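Local coordinates for Crh-like protein 5 (Neosartorya fumigata, PDB 6IBU) that cuts chitin and transfers the released chain to beta-1,6-glucan or to another chitin chain, cross-linking polysaccharides in the fungal cell wall, at residues W146-V151 with F174-M179; N225-T231 with S241-D245; M77-P81 with T134-T138. All coordinates share one frame; numbering follows the deposited sequence.

Contact 1: residues W146-V151 with F174-M179; sequences WTKDAV and FPQTPM
Trp146 meets Pro175, Thr177 and Met179 with its indole. CB stands off, but CG lies anti to the backbone N (chi1 170°), which brings the NE1 edge to Pro175 O and a face under Met179 CE. On the pyrrole side, CD1 passes the Pro175 carbonyl, and NE1 donates a hydrogen bond to Pro175 O at 2.9 Å. The donor sits well above the carbonyl plane, and the N-H...O angle is 156°. Farther out, CZ2 and CH2 turn their edge to Thr177 O, which lies in the ring plane 3.1 Å from CH2. The CE methyl of Met179 lies over one face of the six-membered ring (CH-pi), and Met179 SD stands above it at a distance, 4.6 Å from the centroid, a Met-aromatic contact. Phe174 packs back against the turn at 147-151: its CE2 edge meets Thr147 O at 3.1 Å, while CZ packs on Val151 CG2 at 3.8 Å. That turn is held by Thr147, whose N and OG1 both donate to Ala150 O. Met179 approaches Glu98, the probable nucleophile, to about 6 Å between side chains. The contact packs the turn between strands 140-146 and 150-155 against the loop entering strand 179-187, joining the two sheets of the GH16 beta-sandwich (jelly roll).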
ATOM      1  N   TRP A 146      -6.837   2.923  10.523  1.00 14.97           N
ATOM      2  CA  TRP A 146      -5.591   2.667  11.264  1.00 16.02           C
ATOM      3  C   TRP A 146      -5.585   3.506  12.534  1.00 17.38           C
ATOM      4  O   TRP A 146      -5.471   4.728  12.454  1.00 19.12           O
ATOM      5  CB  TRP A 146      -4.434   2.945  10.328  1.00 15.77           C
ATOM      6  CG  TRP A 146      -3.093   2.960  10.953  1.00 15.52           C
ATOM      7  CD1 TRP A 146      -2.608   2.125  11.916  1.00 15.63           C
ATOM      8  CD2 TRP A 146      -2.019   3.813  10.549  1.00 15.12           C
ATOM      9  NE1 TRP A 146      -1.299   2.434  12.159  1.00 15.58           N
ATOM     10  CE2 TRP A 146      -0.912   3.457  11.336  1.00 15.57           C
ATOM     11  CE3 TRP A 146      -1.903   4.844   9.616  1.00 15.59           C
ATOM     12  CZ2 TRP A 146       0.298   4.123  11.233  1.00 15.46           C
ATOM     13  CZ3 TRP A 146      -0.704   5.491   9.494  1.00 15.59           C
ATOM     14  CH2 TRP A 146       0.378   5.131  10.299  1.00 15.64           C
ATOM     15  N   THR A 147      -5.739   2.848  13.673  1.00 18.30           N
ATOM     16  CA  THR A 147      -5.722   3.499  14.999  1.00 19.38           C
ATOM     17  C   THR A 147      -4.693   2.782  15.847  1.00 20.72           C
ATOM     18  O   THR A 147      -4.215   1.735  15.416  1.00 20.28           O
ATOM     19  CB  THR A 147      -7.121   3.486  15.629  1.00 18.79           C
ATOM     20  OG1 THR A 147      -7.510   2.182  16.048  1.00 17.48           O
ATOM     21  CG2 THR A 147      -8.173   3.990  14.673  1.00 18.90           C
ATOM     22  N   LYS A 148      -4.389   3.335  17.015  1.00 25.43           N
ATOM     23  CA  LYS A 148      -3.428   2.721  17.962  1.00 29.24           C
ATOM     24  C   LYS A 148      -4.061   1.439  18.532  1.00 29.32           C
ATOM     25  O   LYS A 148      -3.316   0.609  19.033  1.00 29.75           O
ATOM     26  CB  LYS A 148      -2.926   3.734  19.001  1.00 31.80           C
ATOM     27  CG  LYS A 148      -3.942   4.713  19.568  1.00 36.15           C
ATOM     28  CD  LYS A 148      -3.326   5.811  20.423  1.00 37.84           C
ATOM     29  CE  LYS A 148      -2.477   6.774  19.615  1.00 39.66           C
ATOM     30  NZ  LYS A 148      -2.757   8.193  19.955  1.00 39.10           N
ATOM     31  N   ASP A 149      -5.369   1.240  18.382  1.00 28.99           N
ATOM     32  CA  ASP A 149      -6.046   0.026  18.902  1.00 30.18           C
ATOM     33  C   ASP A 149      -6.121  -1.079  17.837  1.00 26.06           C
ATOM     34  O   ASP A 149      -6.136  -2.230  18.230  1.00 23.56           O
ATOM     35  CB  ASP A 149      -7.443   0.353  19.427  1.00 35.50           C
ATOM     36  CG  ASP A 149      -7.454   1.131  20.737  1.00 43.06           C
ATOM     37  OD1 ASP A 149      -6.436   1.069  21.503  1.00 40.66           O
ATOM     38  OD2 ASP A 149      -8.513   1.766  21.016  1.00 50.87           O
ATOM     39  N   ALA A 150      -6.220  -0.756  16.547  1.00 21.37           N
ATOM     40  CA  ALA A 150      -6.556  -1.744  15.499  1.00 20.12           C
ATOM     41  C   ALA A 150      -6.326  -1.188  14.097  1.00 19.18           C
ATOM     42  O   ALA A 150      -6.563  -0.002  13.850  1.00 18.81           O
ATOM     43  CB  ALA A 150      -7.990  -2.174  15.628  1.00 20.91           C
ATOM     44  N   VAL A 151      -5.920  -2.071  13.199  1.00 17.67           N
ATOM     45  CA  VAL A 151      -5.987  -1.863  11.734  1.00 16.85           C
ATOM     46  C   VAL A 151      -7.214  -2.608  11.212  1.00 15.45           C
ATOM     47  O   VAL A 151      -7.356  -3.798  11.479  1.00 14.02           O
ATOM     48  CB  VAL A 151      -4.703  -2.359  11.061  1.00 17.25           C
ATOM     49  CG1 VAL A 151      -4.859  -2.404   9.546  1.00 17.84           C
ATOM     50  CG2 VAL A 151      -3.524  -1.499  11.477  1.00 17.61           C
ATOM     51  N   PHE A 174       2.721  -4.214  15.755  1.00 17.50           N
ATOM     52  CA  PHE A 174       1.570  -3.408  15.284  1.00 16.17           C
ATOM     53  C   PHE A 174       2.086  -2.224  14.477  1.00 17.03           C
ATOM     54  O   PHE A 174       2.952  -1.502  14.956  1.00 17.45           O
ATOM     55  CB  PHE A 174       0.725  -2.936  16.466  1.00 15.49           C
ATOM     56  CG  PHE A 174      -0.603  -2.376  16.061  1.00 14.90           C
ATOM     57  CD1 PHE A 174      -1.630  -3.207  15.673  1.00 14.93           C
ATOM     58  CD2 PHE A 174      -0.803  -1.007  16.025  1.00 15.10           C
ATOM     59  CE1 PHE A 174      -2.849  -2.678  15.278  1.00 16.12           C
ATOM     60  CE2 PHE A 174      -2.030  -0.480  15.661  1.00 14.59           C
ATOM     61  CZ  PHE A 174      -3.049  -1.314  15.283  1.00 15.09           C
ATOM     62  N   PRO A 175       1.611  -1.990  13.233  1.00 17.24           N
ATOM     63  CA  PRO A 175       2.025  -0.814  12.464  1.00 17.21           C
ATOM     64  C   PRO A 175       1.644   0.462  13.222  1.00 17.10           C
ATOM     65  O   PRO A 175       0.508   0.604  13.525  1.00 16.17           O
ATOM     66  CB  PRO A 175       1.246  -0.933  11.157  1.00 17.17           C
ATOM     67  CG  PRO A 175       0.966  -2.412  11.045  1.00 17.91           C
ATOM     68  CD  PRO A 175       0.723  -2.868  12.471  1.00 18.15           C
ATOM     69  N   GLN A 176       2.605   1.305  13.592  1.00 16.94           N
ATOM     70  CA  GLN A 176       2.311   2.425  14.514  1.00 17.35           C
ATOM     71  C   GLN A 176       3.307   3.556  14.323  1.00 17.95           C
ATOM     72  O   GLN A 176       3.493   4.320  15.259  1.00 19.26           O
ATOM     73  CB  GLN A 176       2.344   1.960  15.968  1.00 16.56           C
ATOM     74  CG  GLN A 176       3.686   1.385  16.399  1.00 16.60           C
ATOM     75  CD  GLN A 176       3.575   0.779  17.780  1.00 16.01           C
ATOM     76  OE1 GLN A 176       3.586   1.483  18.792  1.00 16.18           O
ATOM     77  NE2 GLN A 176       3.460  -0.536  17.836  1.00 14.55           N
ATOM     78  N   THR A 177       3.911   3.664  13.152  1.00 17.78           N
ATOM     79  CA  THR A 177       4.810   4.788  12.821  1.00 16.89           C
ATOM     80  C   THR A 177       4.230   5.472  11.594  1.00 16.43           C
ATOM     81  O   THR A 177       3.408   4.887  10.912  1.00 14.53           O
ATOM     82  CB  THR A 177       6.233   4.283  12.629  1.00 17.24           C
ATOM     83  OG1 THR A 177       6.219   3.237  11.659  1.00 16.70           O
ATOM     84  CG2 THR A 177       6.841   3.782  13.916  1.00 18.30           C
ATOM     85  N   PRO A 178       4.637   6.720  11.297  1.00 17.49           N
ATOM     86  CA  PRO A 178       4.013   7.481  10.223  1.00 17.25           C
ATOM     87  C   PRO A 178       4.273   6.728   8.916  1.00 16.88           C
ATOM     88  O   PRO A 178       5.382   6.286   8.682  1.00 15.32           O
ATOM     89  CB  PRO A 178       4.729   8.836  10.219  1.00 17.95           C
ATOM     90  CG  PRO A 178       5.507   8.860  11.546  1.00 18.67           C
ATOM     91  CD  PRO A 178       5.774   7.420  11.910  1.00 17.51           C
ATOM     92  N   MET A 179       3.250   6.635   8.088  1.00 17.06           N
ATOM     93  CA  MET A 179       3.319   5.819   6.868  1.00 18.53           C
ATOM     94  C   MET A 179       2.957   6.659   5.660  1.00 18.60           C
ATOM     95  O   MET A 179       2.173   7.577   5.788  1.00 17.43           O
ATOM     96  CB  MET A 179       2.377   4.618   6.965  1.00 18.76           C
ATOM     97  CG  MET A 179       2.926   3.564   7.886  1.00 19.77           C
ATOM     98  SD  MET A 179       2.081   1.992   7.796  1.00 19.80           S
ATOM     99  CE  MET A 179       0.464   2.429   8.415  1.00 19.24           C
TER

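Contact 2: residues N225-T231 with S241-D245; sequences NPAESYT and SIKFD
Phe244 takes the rotamer in which CG stands between its own backbone N and carbonyl carbon (chi1 57°), while Tyr230 keeps CG beside the backbone N (chi1 -57°); with these torsions the two side chains run side by side in the same direction. Their rings meet edge-to-face with an offset: the Tyr230 edge turns to the Phe244 face, centroids 5.6 Å apart and planes at 72°. CE1 of Tyr230 leads over that face, while its CD1 packs on Phe244 CB. Farther along the Phe244 ring, CZ comes to 3.7 Å from Asn225 OD1 and CE2 touches Asn225 CB. Ala227 CB closes in at the base of the ring, 3.7 Å from Phe244 CB. Strands 229-232 and 242-243 form a beta hairpin that makes up two strands of a small three-stranded antiparallel sheet, 229-232 in the middle and 242-243 on the outside, away from the chitin-binding residues and the probable catalytic glutamates. Thr231 and Lys243 are its hydrogen-bonded pair: Thr231 N donates to Lys243 O at 2.9 Å, and Lys243 N returns a bond to Thr231 O at 2.8 Å. One residue back, Tyr230 CB rests on Ile242 CG2. The phenol end is pinned too, for Tyr230 OH donates to Asn225 O at 2.8 Å and also bonds Asn223 ND2. The Asn225 amide is held by ND2, which is hydrogen-bonded to Phe69 O.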
ATOM      1  N   ASN A 225      -3.430  12.756  12.973  1.00 21.32           N
ATOM      2  CA  ASN A 225      -2.437  13.626  13.659  1.00 21.12           C
ATOM      3  C   ASN A 225      -1.777  14.559  12.649  1.00 20.57           C
ATOM      4  O   ASN A 225      -0.581  14.480  12.396  1.00 20.70           O
ATOM      5  CB  ASN A 225      -1.426  12.767  14.423  1.00 20.91           C
ATOM      6  CG  ASN A 225      -2.095  12.034  15.569  1.00 21.33           C
ATOM      7  OD1 ASN A 225      -2.311  12.614  16.631  1.00 21.53           O
ATOM      8  ND2 ASN A 225      -2.529  10.804  15.332  1.00 21.87           N
ATOM      9  N   PRO A 226      -2.509  15.525  12.068  1.00 20.44           N
ATOM     10  CA  PRO A 226      -1.912  16.423  11.092  1.00 20.37           C
ATOM     11  C   PRO A 226      -0.651  17.094  11.656  1.00 22.67           C
ATOM     12  O   PRO A 226      -0.670  17.514  12.789  1.00 22.18           O
ATOM     13  CB  PRO A 226      -2.997  17.481  10.872  1.00 20.36           C
ATOM     14  CG  PRO A 226      -4.287  16.811  11.282  1.00 19.90           C
ATOM     15  CD  PRO A 226      -3.899  15.877  12.405  1.00 20.42           C
ATOM     16  N   ALA A 227       0.413  17.165  10.859  1.00 23.87           N
ATOM     17  CA  ALA A 227       1.684  17.804  11.232  1.00 24.42           C
ATOM     18  C   ALA A 227       2.490  18.124   9.979  1.00 26.32           C
ATOM     19  O   ALA A 227       2.307  17.441   8.937  1.00 26.96           O
ATOM     20  CB  ALA A 227       2.446  16.902  12.148  1.00 24.83           C
ATOM     21  N   GLU A 228       3.350  19.130  10.091  1.00 28.28           N
ATOM     22  CA  GLU A 228       4.275  19.528   9.006  1.00 31.42           C
ATOM     23  C   GLU A 228       5.340  18.437   8.873  1.00 28.35           C
ATOM     24  O   GLU A 228       5.860  18.264   7.764  1.00 28.30           O
ATOM     25  CB  GLU A 228       4.843  20.926   9.264  1.00 36.28           C
ATOM     26  CG  GLU A 228       3.868  22.044   8.895  1.00 44.21           C
ATOM     27  CD  GLU A 228       4.281  23.455   9.309  1.00 52.97           C
ATOM     28  OE1 GLU A 228       5.491  23.767   9.216  1.00 60.27           O
ATOM     29  OE2 GLU A 228       3.393  24.252   9.729  1.00 60.59           O
ATOM     30  N   SER A 229       5.641  17.715   9.955  1.00 26.84           N
ATOM     31  CA  SER A 229       6.666  16.645   9.943  1.00 27.06           C
ATOM     32  C   SER A 229       6.597  15.755  11.192  1.00 24.50           C
ATOM     33  O   SER A 229       5.974  16.125  12.183  1.00 22.81           O
ATOM     34  CB  SER A 229       8.028  17.238   9.802  1.00 28.35           C
ATOM     35  OG  SER A 229       8.484  17.711  11.058  1.00 29.63           O
ATOM     36  N   TYR A 230       7.218  14.586  11.102  1.00 24.06           N
ATOM     37  CA  TYR A 230       7.294  13.581  12.181  1.00 22.59           C
ATOM     38  C   TYR A 230       8.753  13.225  12.398  1.00 22.46           C
ATOM     39  O   TYR A 230       9.466  13.031  11.424  1.00 22.55           O
ATOM     40  CB  TYR A 230       6.512  12.319  11.839  1.00 21.56           C
ATOM     41  CG  TYR A 230       5.056  12.552  11.526  1.00 20.88           C
ATOM     42  CD1 TYR A 230       4.148  12.872  12.515  1.00 19.20           C
ATOM     43  CD2 TYR A 230       4.607  12.464  10.215  1.00 20.60           C
ATOM     44  CE1 TYR A 230       2.821  13.072  12.210  1.00 20.66           C
ATOM     45  CE2 TYR A 230       3.281  12.655   9.891  1.00 20.48           C
ATOM     46  CZ  TYR A 230       2.389  12.949  10.900  1.00 21.09           C
ATOM     47  OH  TYR A 230       1.087  13.147  10.572  1.00 22.90           O
ATOM     48  N   THR A 231       9.146  13.120  13.658  1.00 22.69           N
ATOM     49  CA  THR A 231      10.514  12.748  14.070  1.00 24.62           C
ATOM     50  C   THR A 231      10.414  11.497  14.929  1.00 24.06           C
ATOM     51  O   THR A 231       9.599  11.500  15.835  1.00 23.05           O
ATOM     52  CB  THR A 231      11.172  13.900  14.847  1.00 27.49           C
ATOM     53  OG1 THR A 231      11.272  15.012  13.954  1.00 29.89           O
ATOM     54  CG2 THR A 231      12.529  13.530  15.417  1.00 26.94           C
ATOM     55  N   SER A 241       7.084   7.259  20.510  1.00 19.61           N
ATOM     56  CA  SER A 241       8.382   7.888  20.174  1.00 19.10           C
ATOM     57  C   SER A 241       8.210   8.960  19.091  1.00 21.10           C
ATOM     58  O   SER A 241       9.183   9.693  18.863  1.00 21.65           O
ATOM     59  CB  SER A 241       9.399   6.861  19.772  1.00 19.00           C
ATOM     60  OG  SER A 241       9.151   6.355  18.472  1.00 17.80           O
ATOM     61  N   ILE A 242       7.040   9.106  18.460  1.00 21.46           N
ATOM     62  CA  ILE A 242       6.903  10.027  17.291  1.00 21.88           C
ATOM     63  C   ILE A 242       6.619  11.446  17.800  1.00 23.30           C
ATOM     64  O   ILE A 242       5.596  11.653  18.425  1.00 22.49           O
ATOM     65  CB  ILE A 242       5.842   9.536  16.288  1.00 20.87           C
ATOM     66  CG1 ILE A 242       6.110   8.114  15.788  1.00 20.69           C
ATOM     67  CG2 ILE A 242       5.699  10.501  15.132  1.00 21.41           C
ATOM     68  CD1 ILE A 242       7.473   7.903  15.191  1.00 19.97           C
ATOM     69  N   LYS A 243       7.523  12.379  17.520  1.00 26.44           N
ATOM     70  CA  LYS A 243       7.398  13.811  17.881  1.00 31.00           C
ATOM     71  C   LYS A 243       6.854  14.591  16.683  1.00 29.66           C
ATOM     72  O   LYS A 243       7.285  14.324  15.546  1.00 26.11           O
ATOM     73  CB  LYS A 243       8.757  14.388  18.305  1.00 37.34           C
ATOM     74  CG  LYS A 243       9.381  13.751  19.541  1.00 46.62           C
ATOM     75  CD  LYS A 243       8.432  13.605  20.746  1.00 56.53           C
ATOM     76  CE  LYS A 243       9.140  13.706  22.087  1.00 60.34           C
ATOM     77  NZ  LYS A 243       8.373  13.035  23.162  1.00 61.65           N
ATOM     78  N   PHE A 244       5.946  15.531  16.949  1.00 30.58           N
ATOM     79  CA  PHE A 244       5.420  16.485  15.945  1.00 33.17           C
ATOM     80  C   PHE A 244       4.747  17.679  16.631  1.00 38.71           C
ATOM     81  O   PHE A 244       4.233  17.548  17.762  1.00 35.78           O
ATOM     82  CB  PHE A 244       4.470  15.752  15.000  1.00 30.94           C
ATOM     83  CG  PHE A 244       3.319  15.065  15.678  1.00 28.79           C
ATOM     84  CD1 PHE A 244       3.474  13.794  16.194  1.00 28.83           C
ATOM     85  CD2 PHE A 244       2.085  15.685  15.791  1.00 29.26           C
ATOM     86  CE1 PHE A 244       2.420  13.162  16.833  1.00 28.91           C
ATOM     87  CE2 PHE A 244       1.029  15.040  16.413  1.00 30.88           C
ATOM     88  CZ  PHE A 244       1.202  13.781  16.937  1.00 29.25           C
ATOM     89  N   ASP A 245       4.765  18.823  15.940  1.00 49.70           N
ATOM     90  CA  ASP A 245       4.197  20.122  16.395  1.00 60.20           C
ATOM     91  C   ASP A 245       2.721  20.179  15.970  1.00 55.90           C
ATOM     92  O   ASP A 245       1.925  19.447  16.552  1.00 48.37           O
ATOM     93  CB  ASP A 245       5.059  21.283  15.873  1.00 68.98           C
ATOM     94  CG  ASP A 245       4.392  22.647  15.891  1.00 74.09           C
ATOM     95  OD1 ASP A 245       3.548  22.883  16.792  1.00 69.75           O
ATOM     96  OD2 ASP A 245       4.726  23.467  14.998  1.00 74.39           O
TER

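Contact 3: residues M77-P81 with T134-T138; sequences MKAAP and TPQET
Ala79 and Pro135 make the one direct hydrogen bond between 77-81 and 134-138: Ala79 N donates to Pro135 O at 2.9 Å and nearly straight, 164° at the hydrogen, but tilted from the carbonyl plane. A water lies 2.7 Å from Pro135 O and 3.0 Å from Met77 O, bridging the two carbonyls. Just beyond, Gln136 CA points its hydrogen at Ala79 O, 3.1 Å away. The Gln136 side chain lies along the other segment: its CB rests near Ala79 O and Pro81 CA, and CG touches Ala80 O at 3.4 Å. A bend at chi2 (79°) then turns the amide out of this contact, where NE2 donates to Asp107 O and, weakly, to Leu104 O. Lys78 uses its aliphatic part, CG lying 3.4 Å from Thr138 O and CD against the backbone joining Glu137 and Thr138. Within the turn, Thr134 O accepts from Glu137 N and weakly from Thr138 N. Farther out, Val103 of strand 98-105 touches the side chains of Met77, Ala79, Pro135 and Gln136, and Ser87 OG bonds Ala80 N. The side chain of Met77 is about 8 Å from that of Glu102, a chitin-binding residue. The contact ties the loop leading into strand 140-146 to the end of its antiparallel neighbour, strand 71-78, in the GH16 beta-sandwich (jelly roll).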
ATOM      1  N   MET A  77      -9.789   1.280  -6.951  1.00 18.36           N
ATOM      2  CA  MET A  77      -8.841   0.510  -7.813  1.00 20.31           C
ATOM      3  C   MET A  77      -9.625  -0.605  -8.504  1.00 18.46           C
ATOM      4  O   MET A  77     -10.727  -1.079  -8.051  1.00 18.52           O
ATOM      5  CB  MET A  77      -7.652  -0.105  -7.044  1.00 23.26           C
ATOM      6  CG  MET A  77      -6.877  -1.132  -7.843  1.00 25.22           C
ATOM      7  SD  MET A  77      -5.523  -1.689  -6.933  1.00 41.13           S
ATOM      8  CE  MET A  77      -6.314  -2.756  -5.735  1.00 36.44           C
ATOM      9  N   LYS A  78      -9.216  -0.700  -9.728  1.00 18.27           N
ATOM     10  CA  LYS A  78      -9.510  -1.850 -10.567  1.00 18.24           C
ATOM     11  C   LYS A  78      -8.174  -2.509 -10.822  1.00 15.75           C
ATOM     12  O   LYS A  78      -7.288  -1.858 -11.312  1.00 15.20           O
ATOM     13  CB  LYS A  78     -10.231  -1.413 -11.839  1.00 20.10           C
ATOM     14  CG  LYS A  78     -10.667  -2.623 -12.647  1.00 22.56           C
ATOM     15  CD  LYS A  78     -11.586  -2.300 -13.776  1.00 24.51           C
ATOM     16  CE  LYS A  78     -10.789  -1.654 -14.896  1.00 28.67           C
ATOM     17  NZ  LYS A  78     -11.211  -2.113 -16.242  1.00 32.56           N
ATOM     18  N   ALA A  79      -8.030  -3.756 -10.444  1.00 15.11           N
ATOM     19  CA  ALA A  79      -6.726  -4.445 -10.464  1.00 15.93           C
ATOM     20  C   ALA A  79      -6.367  -4.835 -11.899  1.00 16.14           C
ATOM     21  O   ALA A  79      -7.252  -5.030 -12.724  1.00 18.24           O
ATOM     22  CB  ALA A  79      -6.763  -5.643  -9.562  1.00 15.65           C
ATOM     23  N   ALA A  80      -5.079  -4.928 -12.175  1.00 15.93           N
ATOM     24  CA  ALA A  80      -4.559  -5.431 -13.454  1.00 15.84           C
ATOM     25  C   ALA A  80      -4.923  -6.904 -13.532  1.00 16.54           C
ATOM     26  O   ALA A  80      -4.880  -7.617 -12.534  1.00 16.37           O
ATOM     27  CB  ALA A  80      -3.070  -5.199 -13.535  1.00 15.36           C
ATOM     28  N   PRO A  81      -5.347  -7.392 -14.711  1.00 18.16           N
ATOM     29  CA  PRO A  81      -5.482  -8.828 -14.935  1.00 17.55           C
ATOM     30  C   PRO A  81      -4.103  -9.408 -15.265  1.00 17.14           C
ATOM     31  O   PRO A  81      -3.113  -8.658 -15.264  1.00 17.49           O
ATOM     32  CB  PRO A  81      -6.424  -8.908 -16.139  1.00 17.25           C
ATOM     33  CG  PRO A  81      -6.066  -7.663 -16.922  1.00 18.62           C
ATOM     34  CD  PRO A  81      -5.686  -6.602 -15.904  1.00 18.19           C
ATOM     35  N   THR A 134     -14.530 -10.143  -8.840  1.00 23.04           N
ATOM     36  CA  THR A 134     -13.788  -9.746 -10.058  1.00 24.22           C
ATOM     37  C   THR A 134     -13.031  -8.435  -9.838  1.00 22.51           C
ATOM     38  O   THR A 134     -13.311  -7.455 -10.523  1.00 23.82           O
ATOM     39  CB  THR A 134     -14.740  -9.673 -11.265  1.00 27.07           C
ATOM     40  OG1 THR A 134     -15.727  -8.657 -11.038  1.00 27.32           O
ATOM     41  CG2 THR A 134     -15.404 -11.001 -11.571  1.00 27.04           C
ATOM     42  N   PRO A 135     -11.990  -8.403  -8.975  1.00 20.04           N
ATOM     43  CA  PRO A 135     -11.238  -7.176  -8.733  1.00 18.63           C
ATOM     44  C   PRO A 135     -10.513  -6.631  -9.972  1.00 18.85           C
ATOM     45  O   PRO A 135     -10.290  -5.461 -10.005  1.00 18.14           O
ATOM     46  CB  PRO A 135     -10.236  -7.548  -7.638  1.00 18.65           C
ATOM     47  CG  PRO A 135     -10.137  -9.042  -7.680  1.00 19.77           C
ATOM     48  CD  PRO A 135     -11.474  -9.542  -8.199  1.00 20.21           C
ATOM     49  N   GLN A 136     -10.250  -7.453 -10.984  1.00 19.11           N
ATOM     50  CA  GLN A 136      -9.612  -7.028 -12.260  1.00 20.03           C
ATOM     51  C   GLN A 136     -10.668  -6.437 -13.207  1.00 20.09           C
ATOM     52  O   GLN A 136     -10.278  -5.829 -14.161  1.00 19.39           O
ATOM     53  CB  GLN A 136      -8.947  -8.211 -12.964  1.00 19.77           C
ATOM     54  CG  GLN A 136      -7.993  -9.001 -12.093  1.00 20.59           C
ATOM     55  CD  GLN A 136      -8.605  -9.979 -11.116  1.00 20.26           C
ATOM     56  OE1 GLN A 136      -9.805 -10.228 -11.118  1.00 20.32           O
ATOM     57  NE2 GLN A 136      -7.765 -10.517 -10.242  1.00 18.57           N
ATOM     58  N   GLU A 137     -11.959  -6.612 -12.977  1.00 22.22           N
ATOM     59  CA  GLU A 137     -12.949  -6.254 -14.017  1.00 28.48           C
ATOM     60  C   GLU A 137     -13.827  -5.115 -13.545  1.00 27.48           C
ATOM     61  O   GLU A 137     -14.535  -4.518 -14.336  1.00 26.37           O
ATOM     62  CB  GLU A 137     -13.750  -7.490 -14.423  1.00 35.23           C
ATOM     63  CG  GLU A 137     -13.706  -7.767 -15.929  1.00 43.71           C
ATOM     64  CD  GLU A 137     -13.035  -9.054 -16.425  1.00 51.50           C
ATOM     65  OE1 GLU A 137     -12.529  -9.847 -15.582  1.00 57.15           O
ATOM     66  OE2 GLU A 137     -13.037  -9.278 -17.675  1.00 49.95           O
ATOM     67  N   THR A 138     -13.697  -4.746 -12.308  1.00 28.19           N
ATOM     68  CA  THR A 138     -14.590  -3.702 -11.786  1.00 28.55           C
ATOM     69  C   THR A 138     -13.829  -2.899 -10.742  1.00 28.36           C
ATOM     70  O   THR A 138     -12.926  -3.459 -10.208  1.00 27.83           O
ATOM     71  CB  THR A 138     -15.768  -4.360 -11.092  1.00 30.41           C
ATOM     72  OG1 THR A 138     -16.718  -3.363 -10.731  1.00 35.21           O
ATOM     73  CG2 THR A 138     -15.312  -5.061  -9.843  1.00 31.06           C
TER
HETATM   74  O   HOH W   1     -10.628  -4.029  -7.726  1.00 14.10           O

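Overall arrangement
Contacts 1 and 3 lie on opposite sides of the chain's centre, their centres about 27 Å apart, yet both reach the same sheet: strands 71-78 and 140-146 pair in it, contact 3 holding the loops at one end and contact 1 following the other end of 140-146. Contact 1 also reaches the other large sheet through strand 179-187; it is the more buried and is dominated by aromatic rings. Contact 3, partly buried, relies on backbone polar atoms, a water and aliphatic stems. Contact 2 belongs to a separate three-stranded sheet, combining strand pairing with an offset edge-to-face aromatic pair, and lies farthest from the centre. It touches contact 1, where Pro178 packs on Tyr230 and Ile242.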